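Local structure of predicted component of a thermophile-specific DNA repair system, contains a RAMP domain (Methanopyrus kandleri, 4N0L) at residues Leu136-Glu139 with Arg140-Leu143; Pro333-Trp336 with Val337-Asp341; Gly258-Thr261 with Ser262-Tyr265. The protein binds RNA as the Csm3 subunit of type III-A CRISPR defence and may also cleave it. All blocks are in the same frame, centred on the assembly; numbering follows the deposited sequence.

Contact 1 of 3, residues Leu136-Glu139 with Arg140-Leu143; sequences LEDE and RRGL
Asp138 and Arg141 meet face to face, the two side chains crossing at about a right angle. The carboxylate plane stacks on the guanidinium with 29° between them, and Asp138 CB sits 3.7 Å above the guanidinium plane, offset toward its rim. The salt bridge from Asp138 OD1 to Arg141 NH2, 3.4 Å, is therefore made across the stack and not by a carboxylate lying in the guanidinium plane. Asp138 has CG anti to its own N (chi1 -172°), which swings the carboxylate back over the following turn. There OD2 accepts the backbone N of Arg141 at 2.7 Å through its anti lone pair, so the two carboxylate oxygens grip the same residue at its two ends. Together with a weak bond from Gly142 N to Asp138 O, this fits an Asx motif starting a single helix-like turn. Arg141 CG also lies 3.7 Å above one face of the Arg140 guanidinium. A hydrogen bond from Leu143 N to Leu136 O, 2.8 Å, closes the turn. Leu136, buried like Gly142, packs on Asp146, Tyr148 and Arg152, and the turn is the start of the loop that runs from helix 133-137 to helix 157-160.

Contact 2 of 3, residues Pro333-Trp336 with Val337-Asp341; sequences PEEW and VERLD
Arg339 reaches back alongside Glu335 O at the junction between helix 333-338 and helix 340-345, a helical pair laid on helix 238-255 and strand 268-278 of the RRM-like fold. Its chain runs extended from CG to NE and skirts one acceptor all the way. CB lies 3.9 Å from Glu335 O, CG 3.8 Å and CD 3.7 Å from the same oxygen. NE forms a salt bridge with Glu326. At the tip NH1 donates to Glu335 O at 2.9 Å; the oxygen lies at the edge of the guanidinium, 12° out of its plane, and the N-H...O angle is 143°. NH1 also forms a salt bridge with OE1 of the adjacent Glu338, its hydrogen bond weak. The backbone N of Arg339 bonds to Trp336 O, and only weakly to Glu335 O, so the helical pattern tightens where the side chain supplies the stronger donor to Glu335 O. The Glu335 carboxylate is engaged elsewhere, by Arg328 and by the N of Arg332. On the buried side the Trp336 indole reaches Ile272 O through NE1 and packs on Met246 of helix 238-255. Leu340 CG rests 3.3 Å from the backbone O of Trp336.

Contact 3 of 3, residues Gly258-Thr261 with Ser262-Tyr265; sequences GHST and SRGY
Ser262 follows Thr261 round the exposed tip, its CB 4.5 Å from Ser260 OG. Arg263 brings the chain back: its carbonyl O receives Ser260 N at 2.9 Å, with the C=O...N angle at 175°, almost head-on. The side chain leaves the tip, but CG still passes 4.1 Å from Ser260 OG. The next residue, Gly264, stands across from His259 as a non-hydrogen-bonded antiparallel pair, their CA atoms 4.1 Å apart. This is a short beta hairpin of strands 258-259 and 264-265, whose segments run 162° apart end to end. The imidazole of His259 bonds to the next residue, ND1 donating within the ring plane to Ser260 O at 2.9 Å. Gly264 O accepts from a water that is also hydrogen-bonded to Ser260 OG, bridging the two arms at the turn. Tyr265 completes the hydrogen-bonded pair with Gly258. Its O takes Gly258 N at 2.8 Å, while its N gives to Gly258 O at 2.9 Å from well above the carbonyl plane. Tyr265 CB packs 3.6 Å from His259 N. With CG anti to N (chi1 -173°), the ring is carried away from the partner strand, the same water lying at its edge in the ring plane; the OH bonds to Arg21 N, and the side chain touches Leu34 and Asn36.

How the contacts relate
Followed from the N terminus, the three contacts come in the order 1, 3, 2; each closes before the next opens, so none nest or cross. Contact 1 closes the turn after helix 133-137, in the zinc-bearing part of the chain. Contact 3 is the hairpin joining helix 238-255 to strand 268-278, and contact 2 sets the C-terminal helices 333-338 and 340-345 against that same helix and strand. Contacts 2 and 3 are thus connected through shared elements although their nearest atoms are about 14 Å apart. Contact 1 is remote, about 20 Å from contact 3 and about 31 Å from contact 2 between nearest atoms.

Contact 1 of 3, residues Leu136-Glu139 with Arg140-Leu143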
ATOM      1  N   LEU A 136     -26.207   8.893   8.867  1.00 28.51           N
ATOM      2  CA  LEU A 136     -25.344   9.588   9.820  1.00 28.64           C
ATOM      3  C   LEU A 136     -26.034   9.918  11.137  1.00 30.46           C
ATOM      4  O   LEU A 136     -25.482   9.696  12.215  1.00 32.03           O
ATOM      5  CB  LEU A 136     -24.822  10.885   9.196  1.00 31.41           C
ATOM      6  CG  LEU A 136     -23.502  10.873   8.419  1.00 38.47           C
ATOM      7  CD1 LEU A 136     -23.147   9.485   7.901  1.00 40.38           C
ATOM      8  CD2 LEU A 136     -23.563  11.888   7.287  1.00 37.51           C
ATOM      9  N   GLU A 137     -27.239  10.466  11.036  1.00 29.85           N
ATOM     10  CA  GLU A 137     -27.951  10.974  12.201  1.00 30.68           C
ATOM     11  C   GLU A 137     -28.613   9.864  13.016  1.00 27.11           C
ATOM     12  O   GLU A 137     -28.931  10.058  14.188  1.00 26.86           O
ATOM     13  CB  GLU A 137     -28.973  12.019  11.758  1.00 33.73           C
ATOM     14  CG  GLU A 137     -28.305  13.329  11.348  1.00 39.66           C
ATOM     15  CD  GLU A 137     -29.283  14.381  10.876  1.00 45.09           C
ATOM     16  OE1 GLU A 137     -30.413  14.015  10.495  1.00 48.19           O
ATOM     17  OE2 GLU A 137     -28.917  15.575  10.882  1.00 46.51           O
ATOM     18  N   ASP A 138     -28.829   8.707  12.394  1.00 25.05           N
ATOM     19  CA  ASP A 138     -29.331   7.541  13.118  1.00 26.07           C
ATOM     20  C   ASP A 138     -28.297   7.071  14.138  1.00 26.68           C
ATOM     21  O   ASP A 138     -27.115   6.941  13.821  1.00 26.10           O
ATOM     22  CB  ASP A 138     -29.687   6.400  12.161  1.00 23.51           C
ATOM     23  CG  ASP A 138     -30.392   5.249  12.864  1.00 33.01           C
ATOM     24  OD1 ASP A 138     -31.624   5.332  13.062  1.00 31.80           O
ATOM     25  OD2 ASP A 138     -29.714   4.261  13.222  1.00 34.92           O
ATOM     26  N   GLU A 139     -28.743   6.849  15.369  1.00 28.03           N
ATOM     27  CA  GLU A 139     -27.846   6.446  16.447  1.00 32.83           C
ATOM     28  C   GLU A 139     -27.268   5.045  16.234  1.00 38.17           C
ATOM     29  O   GLU A 139     -26.082   4.818  16.468  1.00 37.81           O
ATOM     30  CB  GLU A 139     -28.573   6.499  17.793  1.00 34.84           C
ATOM     31  CG  GLU A 139     -28.870   7.904  18.301  1.00 45.14           C
ATOM     32  CD  GLU A 139     -29.803   7.901  19.502  1.00 57.47           C
ATOM     33  OE1 GLU A 139     -30.538   6.907  19.683  1.00 63.44           O
ATOM     34  OE2 GLU A 139     -29.807   8.891  20.263  1.00 60.92           O
ATOM     35  N   ARG A 140     -28.106   4.111  15.793  1.00 38.64           N
ATOM     36  CA  ARG A 140     -27.674   2.726  15.628  1.00 33.87           C
ATOM     37  C   ARG A 140     -26.834   2.539  14.361  1.00 34.12           C
ATOM     38  O   ARG A 140     -25.849   1.801  14.368  1.00 35.74           O
ATOM     39  CB  ARG A 140     -28.890   1.787  15.612  1.00 34.68           C
ATOM     40  CG  ARG A 140     -28.550   0.300  15.530  1.00 33.59           C
ATOM     41  CD  ARG A 140     -29.818  -0.550  15.478  1.00 33.42           C
ATOM     42  NE  ARG A 140     -30.556  -0.369  14.233  1.00 33.71           N
ATOM     43  CZ  ARG A 140     -30.201  -0.921  13.076  1.00 36.50           C
ATOM     44  NH1 ARG A 140     -29.143  -1.719  13.021  1.00 34.35           N
ATOM     45  NH2 ARG A 140     -30.919  -0.705  11.981  1.00 35.32           N
ATOM     46  N   ARG A 141     -27.222   3.212  13.280  1.00 30.56           N
ATOM     47  CA  ARG A 141     -26.569   3.025  11.986  1.00 32.19           C
ATOM     48  C   ARG A 141     -25.453   4.033  11.700  1.00 33.96           C
ATOM     49  O   ARG A 141     -24.677   3.848  10.758  1.00 35.93           O
ATOM     50  CB  ARG A 141     -27.606   3.084  10.857  1.00 36.02           C
ATOM     51  CG  ARG A 141     -28.492   1.848  10.767  1.00 43.87           C
ATOM     52  CD  ARG A 141     -29.526   1.956   9.651  1.00 48.44           C
ATOM     53  NE  ARG A 141     -30.635   2.845   9.992  1.00 55.65           N
ATOM     54  CZ  ARG A 141     -30.911   3.979   9.355  1.00 56.63           C
ATOM     55  NH1 ARG A 141     -30.161   4.369   8.330  1.00 55.17           N
ATOM     56  NH2 ARG A 141     -31.941   4.724   9.736  1.00 51.37           N
ATOM     57  N   GLY A 142     -25.362   5.090  12.504  1.00 33.57           N
ATOM     58  CA  GLY A 142     -24.389   6.137  12.242  1.00 32.07           C
ATOM     59  C   GLY A 142     -23.808   6.765  13.495  1.00 34.08           C
ATOM     60  O   GLY A 142     -23.529   6.073  14.475  1.00 34.53           O
ATOM     61  N   LEU A 143     -23.632   8.084  13.467  1.00 34.29           N
ATOM     62  CA  LEU A 143     -22.998   8.804  14.570  1.00 32.63           C
ATOM     63  C   LEU A 143     -24.009   9.417  15.532  1.00 33.29           C
ATOM     64  O   LEU A 143     -23.660   9.807  16.642  1.00 37.15           O
ATOM     65  CB  LEU A 143     -22.075   9.895  14.026  1.00 32.09           C
ATOM     66  CG  LEU A 143     -20.878   9.397  13.214  1.00 31.03           C
ATOM     67  CD1 LEU A 143     -20.029  10.558  12.723  1.00 29.17           C
ATOM     68  CD2 LEU A 143     -20.046   8.431  14.038  1.00 25.90           C
TER

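Contact 2 of 3, residues Pro333-Trp336 with Val337-Asp341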
ATOM      1  N   PRO A 333      11.847   3.051   1.967  1.00 32.18           N
ATOM      2  CA  PRO A 333      10.706   3.871   1.534  1.00 32.88           C
ATOM      3  C   PRO A 333      10.911   5.373   1.733  1.00 31.24           C
ATOM      4  O   PRO A 333      10.674   6.150   0.809  1.00 28.10           O
ATOM      5  CB  PRO A 333       9.566   3.363   2.417  1.00 30.60           C
ATOM      6  CG  PRO A 333       9.899   1.939   2.643  1.00 29.87           C
ATOM      7  CD  PRO A 333      11.401   1.868   2.730  1.00 30.14           C
ATOM      8  N   GLU A 334      11.369   5.764   2.917  1.00 30.91           N
ATOM      9  CA  GLU A 334      11.559   7.173   3.242  1.00 36.83           C
ATOM     10  C   GLU A 334      12.675   7.796   2.400  1.00 36.61           C
ATOM     11  O   GLU A 334      12.653   8.993   2.108  1.00 35.59           O
ATOM     12  CB  GLU A 334      11.872   7.327   4.732  1.00 43.30           C
ATOM     13  CG  GLU A 334      12.055   8.756   5.204  1.00 55.09           C
ATOM     14  CD  GLU A 334      12.533   8.832   6.641  1.00 65.10           C
ATOM     15  OE1 GLU A 334      12.825   7.769   7.227  1.00 66.68           O
ATOM     16  OE2 GLU A 334      12.618   9.956   7.183  1.00 70.06           O
ATOM     17  N   GLU A 335      13.637   6.977   1.993  1.00 32.86           N
ATOM     18  CA  GLU A 335      14.729   7.454   1.152  1.00 33.89           C
ATOM     19  C   GLU A 335      14.267   7.687  -0.284  1.00 30.36           C
ATOM     20  O   GLU A 335      14.710   8.630  -0.941  1.00 30.90           O
ATOM     21  CB  GLU A 335      15.900   6.468   1.185  1.00 31.77           C
ATOM     22  CG  GLU A 335      16.498   6.286   2.570  1.00 32.90           C
ATOM     23  CD  GLU A 335      17.698   5.362   2.572  1.00 37.38           C
ATOM     24  OE1 GLU A 335      17.536   4.171   2.233  1.00 37.40           O
ATOM     25  OE2 GLU A 335      18.805   5.827   2.913  1.00 41.86           O
ATOM     26  N   TRP A 336      13.377   6.829  -0.768  1.00 26.67           N
ATOM     27  CA  TRP A 336      12.774   7.021  -2.083  1.00 30.99           C
ATOM     28  C   TRP A 336      11.960   8.311  -2.138  1.00 29.92           C
ATOM     29  O   TRP A 336      11.958   9.006  -3.155  1.00 26.22           O
ATOM     30  CB  TRP A 336      11.893   5.829  -2.459  1.00 29.92           C
ATOM     31  CG  TRP A 336      12.671   4.660  -2.978  1.00 29.07           C
ATOM     32  CD1 TRP A 336      12.966   3.510  -2.307  1.00 26.41           C
ATOM     33  CD2 TRP A 336      13.265   4.533  -4.275  1.00 27.80           C
ATOM     34  NE1 TRP A 336      13.699   2.669  -3.109  1.00 28.31           N
ATOM     35  CE2 TRP A 336      13.900   3.275  -4.323  1.00 25.24           C
ATOM     36  CE3 TRP A 336      13.321   5.359  -5.404  1.00 26.06           C
ATOM     37  CZ2 TRP A 336      14.580   2.822  -5.450  1.00 25.03           C
ATOM     38  CZ3 TRP A 336      13.998   4.909  -6.523  1.00 21.77           C
ATOM     39  CH2 TRP A 336      14.619   3.653  -6.538  1.00 26.79           C
ATOM     40  N   VAL A 337      11.264   8.616  -1.047  1.00 29.36           N
ATOM     41  CA  VAL A 337      10.468   9.835  -0.956  1.00 33.55           C
ATOM     42  C   VAL A 337      11.336  11.069  -1.170  1.00 35.71           C
ATOM     43  O   VAL A 337      11.022  11.928  -1.993  1.00 35.63           O
ATOM     44  CB  VAL A 337       9.763   9.957   0.411  1.00 32.63           C
ATOM     45  CG1 VAL A 337       9.154  11.342   0.576  1.00 30.10           C
ATOM     46  CG2 VAL A 337       8.695   8.896   0.552  1.00 31.76           C
ATOM     47  N   GLU A 338      12.442  11.129  -0.435  1.00 37.02           N
ATOM     48  CA  GLU A 338      13.349  12.271  -0.468  1.00 40.09           C
ATOM     49  C   GLU A 338      13.919  12.537  -1.858  1.00 40.35           C
ATOM     50  O   GLU A 338      14.360  13.646  -2.152  1.00 43.01           O
ATOM     51  CB  GLU A 338      14.490  12.059   0.530  1.00 46.17           C
ATOM     52  CG  GLU A 338      14.098  12.323   1.976  1.00 52.68           C
ATOM     53  CD  GLU A 338      15.016  11.634   2.970  1.00 57.63           C
ATOM     54  OE1 GLU A 338      16.071  11.112   2.549  1.00 55.34           O
ATOM     55  OE2 GLU A 338      14.678  11.612   4.172  1.00 59.89           O
ATOM     56  N   ARG A 339      13.904  11.520  -2.713  1.00 40.83           N
ATOM     57  CA  ARG A 339      14.489  11.630  -4.044  1.00 40.59           C
ATOM     58  C   ARG A 339      13.444  11.492  -5.150  1.00 37.73           C
ATOM     59  O   ARG A 339      13.776  11.141  -6.281  1.00 34.99           O
ATOM     60  CB  ARG A 339      15.576  10.570  -4.225  1.00 42.37           C
ATOM     61  CG  ARG A 339      16.791  10.783  -3.342  1.00 44.49           C
ATOM     62  CD  ARG A 339      17.561   9.489  -3.130  1.00 49.91           C
ATOM     63  NE  ARG A 339      18.672   9.664  -2.198  1.00 54.52           N
ATOM     64  CZ  ARG A 339      18.540   9.706  -0.875  1.00 53.44           C
ATOM     65  NH1 ARG A 339      17.341   9.586  -0.322  1.00 53.76           N
ATOM     66  NH2 ARG A 339      19.607   9.872  -0.106  1.00 50.71           N
ATOM     67  N   LEU A 340      12.186  11.779  -4.830  1.00 36.96           N
ATOM     68  CA  LEU A 340      11.095  11.522  -5.766  1.00 42.16           C
ATOM     69  C   LEU A 340      11.054  12.510  -6.927  1.00 45.94           C
ATOM     70  O   LEU A 340      10.675  12.143  -8.039  1.00 48.10           O
ATOM     71  CB  LEU A 340       9.753  11.542  -5.041  1.00 42.43           C
ATOM     72  CG  LEU A 340       9.257  10.185  -4.555  1.00 40.01           C
ATOM     73  CD1 LEU A 340       7.835  10.317  -4.073  1.00 41.07           C
ATOM     74  CD2 LEU A 340       9.358   9.147  -5.662  1.00 34.49           C
ATOM     75  N   ASP A 341      11.429  13.758  -6.664  1.00 45.76           N
ATOM     76  CA  ASP A 341      11.562  14.753  -7.723  1.00 47.34           C
ATOM     77  C   ASP A 341      12.535  14.229  -8.763  1.00 46.08           C
ATOM     78  O   ASP A 341      12.262  14.233  -9.964  1.00 47.32           O
ATOM     79  CB  ASP A 341      12.051  16.090  -7.166  1.00 50.86           C
ATOM     80  CG  ASP A 341      10.973  16.835  -6.405  1.00 58.47           C
ATOM     81  OD1 ASP A 341       9.779  16.541  -6.622  1.00 59.29           O
ATOM     82  OD2 ASP A 341      11.320  17.713  -5.587  1.00 62.93           O
TER

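Contact 3 of 3, residues Gly258-Thr261 with Ser262-Tyr265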
ATOM      1  N   GLY A 258       1.813  -6.277  11.407  1.00 21.03           N
ATOM      2  CA  GLY A 258       0.681  -6.702  12.204  1.00 15.65           C
ATOM      3  C   GLY A 258       0.705  -5.955  13.518  1.00 19.00           C
ATOM      4  O   GLY A 258       1.479  -5.010  13.686  1.00 19.68           O
ATOM      5  N   HIS A 259      -0.135  -6.376  14.458  1.00 20.93           N
ATOM      6  CA  HIS A 259      -0.181  -5.725  15.759  1.00 23.52           C
ATOM      7  C   HIS A 259      -0.840  -6.614  16.801  1.00 25.02           C
ATOM      8  O   HIS A 259      -1.683  -7.454  16.481  1.00 25.55           O
ATOM      9  CB  HIS A 259      -0.931  -4.390  15.673  1.00 23.98           C
ATOM     10  CG  HIS A 259      -2.377  -4.531  15.317  1.00 26.58           C
ATOM     11  ND1 HIS A 259      -3.356  -4.765  16.259  1.00 28.20           N
ATOM     12  CD2 HIS A 259      -3.013  -4.477  14.122  1.00 29.89           C
ATOM     13  CE1 HIS A 259      -4.531  -4.846  15.661  1.00 31.15           C
ATOM     14  NE2 HIS A 259      -4.351  -4.675  14.363  1.00 33.93           N
ATOM     15  N   SER A 260      -0.435  -6.431  18.051  1.00 25.11           N
ATOM     16  CA  SER A 260      -1.158  -6.997  19.178  1.00 28.49           C
ATOM     17  C   SER A 260      -2.123  -5.938  19.690  1.00 29.22           C
ATOM     18  O   SER A 260      -2.350  -4.930  19.022  1.00 28.23           O
ATOM     19  CB  SER A 260      -0.197  -7.456  20.278  1.00 28.79           C
ATOM     20  OG  SER A 260       0.585  -6.378  20.759  1.00 29.60           O
ATOM     21  N   THR A 261      -2.710  -6.172  20.858  1.00 34.89           N
ATOM     22  CA  THR A 261      -3.553  -5.166  21.493  1.00 39.45           C
ATOM     23  C   THR A 261      -2.767  -3.887  21.796  1.00 47.66           C
ATOM     24  O   THR A 261      -3.249  -2.778  21.559  1.00 47.07           O
ATOM     25  CB  THR A 261      -4.172  -5.698  22.798  1.00 38.75           C
ATOM     26  OG1 THR A 261      -4.829  -6.948  22.546  1.00 39.91           O
ATOM     27  CG2 THR A 261      -5.170  -4.697  23.364  1.00 38.58           C
ATOM     28  N   SER A 262      -1.546  -4.054  22.298  1.00 53.37           N
ATOM     29  CA  SER A 262      -0.785  -2.944  22.868  1.00 59.36           C
ATOM     30  C   SER A 262       0.171  -2.278  21.879  1.00 60.60           C
ATOM     31  O   SER A 262       0.134  -1.062  21.694  1.00 63.70           O
ATOM     32  CB  SER A 262       0.007  -3.426  24.086  1.00 58.14           C
ATOM     33  OG  SER A 262       0.986  -2.479  24.477  1.00 60.97           O
ATOM     34  N   ARG A 263       1.022  -3.074  21.239  1.00 55.47           N
ATOM     35  CA  ARG A 263       2.029  -2.527  20.337  1.00 49.39           C
ATOM     36  C   ARG A 263       2.016  -3.236  18.988  1.00 43.88           C
ATOM     37  O   ARG A 263       1.272  -4.198  18.781  1.00 38.36           O
ATOM     38  CB  ARG A 263       3.425  -2.622  20.967  1.00 46.68           C
ATOM     39  CG  ARG A 263       3.847  -4.038  21.312  1.00 44.65           C
ATOM     40  CD  ARG A 263       4.954  -4.097  22.363  1.00 46.26           C
ATOM     41  NE  ARG A 263       6.285  -3.846  21.809  1.00 43.71           N
ATOM     42  CZ  ARG A 263       7.163  -2.989  22.320  1.00 38.89           C
ATOM     43  NH1 ARG A 263       6.862  -2.294  23.408  1.00 38.59           N
ATOM     44  NH2 ARG A 263       8.349  -2.831  21.747  1.00 33.10           N
ATOM     45  N   GLY A 264       2.834  -2.739  18.069  1.00 40.81           N
ATOM     46  CA  GLY A 264       2.969  -3.341  16.759  1.00 37.01           C
ATOM     47  C   GLY A 264       3.556  -4.734  16.832  1.00 35.02           C
ATOM     48  O   GLY A 264       4.156  -5.119  17.836  1.00 35.40           O
ATOM     49  N   TYR A 265       3.386  -5.492  15.757  1.00 32.07           N
ATOM     50  CA  TYR A 265       3.878  -6.860  15.705  1.00 28.72           C
ATOM     51  C   TYR A 265       4.449  -7.167  14.327  1.00 26.33           C
ATOM     52  O   TYR A 265       3.811  -6.897  13.308  1.00 28.55           O
ATOM     53  CB  TYR A 265       2.757  -7.843  16.051  1.00 28.27           C
ATOM     54  CG  TYR A 265       3.214  -9.277  16.185  1.00 28.78           C
ATOM     55  CD1 TYR A 265       3.736  -9.746  17.383  1.00 27.82           C
ATOM     56  CD2 TYR A 265       3.117 -10.163  15.118  1.00 26.86           C
ATOM     57  CE1 TYR A 265       4.156 -11.056  17.514  1.00 29.83           C
ATOM     58  CE2 TYR A 265       3.533 -11.475  15.239  1.00 30.13           C
ATOM     59  CZ  TYR A 265       4.052 -11.915  16.440  1.00 31.94           C
ATOM     60  OH  TYR A 265       4.469 -13.220  16.570  1.00 34.73           O
TER
HETATM   61  O   HOH W   1       3.129  -6.539  19.606  1.00 23.99           O